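Local structure of endo-1,4-beta-xylanase D (Paenibacillus polymyxa, 1W0N) at residues M20-G24 with T25-K29. The protein is a xylan-degrading endo-1,4-beta-xylanase whose family 36 carbohydrate-binding module, the part described here, binds carbohydrate, probably xylan, in a calcium-dependent manner. Numbering follows the deposited sequence.
Sequences MKIGG and TYAGK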
loop_
_atom_site.group_PDB
_atom_site.type_symbol
_atom_site.label_atom_id
_atom_site.label_comp_id
_atom_site.label_asym_id
_atom_site.label_seq_id
_atom_site.Cartn_x
_atom_site.Cartn_y
_atom_site.Cartn_z
ATOM N N MET A 20 -2.700 -3.138 10.146
ATOM C CA MET A 20 -3.857 -2.489 9.539
ATOM C C MET A 20 -5.052 -3.431 9.514
ATOM O O MET A 20 -4.936 -4.630 9.772
ATOM C CB MET A 20 -3.501 -2.057 8.107
ATOM C CG MET A 20 -2.385 -1.040 8.048
ATOM S SD MET A 20 -2.062 -0.632 6.328
ATOM C CE MET A 20 -0.589 0.382 6.499
ATOM N N LYS A 21 -6.216 -2.885 9.174
ATOM C CA LYS A 21 -7.373 -3.705 8.873
ATOM C C LYS A 21 -7.115 -4.421 7.541
ATOM O O LYS A 21 -6.634 -3.799 6.593
ATOM C CB LYS A 21 -8.631 -2.853 8.768
ATOM C CG LYS A 21 -9.881 -3.623 8.577
ATOM C CD LYS A 21 -11.089 -2.716 8.536
ATOM C CE LYS A 21 -12.365 -3.442 8.229
ATOM N NZ LYS A 21 -12.530 -4.591 9.134
ATOM N N ILE A 22 -7.400 -5.717 7.498
ATOM C CA ILE A 22 -7.178 -6.551 6.323
ATOM C C ILE A 22 -8.526 -6.999 5.848
ATOM O O ILE A 22 -9.302 -7.573 6.625
ATOM C CB ILE A 22 -6.292 -7.751 6.674
ATOM C CG1 ILE A 22 -4.954 -7.321 7.247
ATOM C CG2 ILE A 22 -6.104 -8.632 5.444
ATOM C CD1 ILE A 22 -4.131 -8.420 7.841
ATOM N N GLY A 23 -8.846 -6.792 4.575
ATOM C CA GLY A 23 -10.103 -7.221 4.037
ATOM C C GLY A 23 -9.982 -7.823 2.666
ATOM O O GLY A 23 -8.927 -7.791 2.044
ATOM N N GLY A 24 -11.091 -8.370 2.211
ATOM C CA GLY A 24 -11.185 -9.052 0.930
ATOM C C GLY A 24 -11.204 -10.560 1.071
ATOM O O GLY A 24 -10.998 -11.140 2.144
ATOM N N THR A 25 -11.411 -11.226 -0.056
ATOM C CA THR A 25 -11.511 -12.676 -0.100
ATOM C C THR A 25 -10.241 -13.386 0.295
ATOM O O THR A 25 -10.301 -14.443 0.944
ATOM C CB THR A 25 -11.952 -13.121 -1.494
ATOM O OG1 THR A 25 -13.251 -12.603 -1.749
ATOM C CG2 THR A 25 -12.084 -14.650 -1.608
ATOM N N TYR A 26 -9.096 -12.854 -0.119
ATOM C CA TYR A 26 -7.864 -13.622 -0.037
ATOM C C TYR A 26 -6.812 -13.009 0.879
ATOM O O TYR A 26 -5.902 -13.731 1.322
ATOM C CB TYR A 26 -7.226 -13.769 -1.427
ATOM C CG TYR A 26 -8.119 -14.410 -2.423
ATOM C CD1 TYR A 26 -8.281 -15.801 -2.485
ATOM C CD2 TYR A 26 -8.831 -13.632 -3.340
ATOM C CE1 TYR A 26 -9.099 -16.383 -3.411
ATOM C CE2 TYR A 26 -9.660 -14.196 -4.265
ATOM C CZ TYR A 26 -9.788 -15.562 -4.324
ATOM O OH TYR A 26 -10.602 -16.095 -5.256
ATOM N N ALA A 27 -6.866 -11.699 1.128
ATOM C CA ALA A 27 -5.759 -11.013 1.784
ATOM C C ALA A 27 -5.507 -11.585 3.171
ATOM O O ALA A 27 -6.441 -11.942 3.905
ATOM C CB ALA A 27 -6.044 -9.539 1.890
ATOM N N GLY A 28 -4.242 -11.617 3.554
ATOM C CA GLY A 28 -3.865 -12.098 4.868
ATOM C C GLY A 28 -2.451 -11.740 5.216
ATOM O O GLY A 28 -1.626 -11.416 4.346
ATOM N N LYS A 29 -2.152 -11.815 6.508
ATOM C CA LYS A 29 -0.817 -11.585 7.013
ATOM C C LYS A 29 0.162 -12.599 6.436
ATOM O O LYS A 29 -0.158 -13.777 6.286
ATOM C CB LYS A 29 -0.790 -11.684 8.537
ATOM C CG LYS A 29 -1.513 -10.607 9.277
ATOM C CD LYS A 29 -1.348 -10.768 10.781
ATOM C CE LYS A 29 -2.157 -9.797 11.592
ATOM N NZ LYS A 29 -1.799 -9.843 13.030
HETATM O O HOH W 1 -9.079 -11.294 4.109
#
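I22 reaches across the mouth of the turn with both of its branches, each meeting a different residue of 25-29. Its CG2 methyl lies 3.7 Å from the CB of A27, an apolar contact across the turn, and comes equally near the A27 carbonyl oxygen. The other branch ends in CD1, which packs 3.7 Å from CG of K29; the two side chains cross at about a right angle, so the ethyl arm of I22 meets the start of the extended lysine chain and not its amino end. This split follows from chi1 of -58°, which sets CG2 opposite the backbone N and leaves CG1 beside the N, anti to the carbonyl carbon, from where CD1 reaches K29. Shortening I22 to an alanine would remove both branches and would probably leave the A27 methyl and K29 CG without this apolar partner, opening a gap between the two segments. The A27 methyl also sits 3.4 Å from G23 O, in van der Waals contact. Within 25-29, the T25 CG2 methyl stands over a face of the Y26 ring, 3.5 Å above its centre.

A single water donates to both G24 O (2.8 Å) and A27 O (2.7 Å), bridging the two carbonyls across the turn. G24 itself, at phi 103° and psi 174°, adopts a backbone conformation that calls for glycine, since a CB would press on the preceding carbonyl oxygen.

The turn is held from outside by D44, whose OD1 accepts a hydrogen bond from Y26 N and a weak one from A27 N. At this surface site of the beta-sandwich, the chain passes from edge strand 21-23, which pairs with strand 45-52, to strand 28-30 of the other sheet, which pairs with strand 36-39.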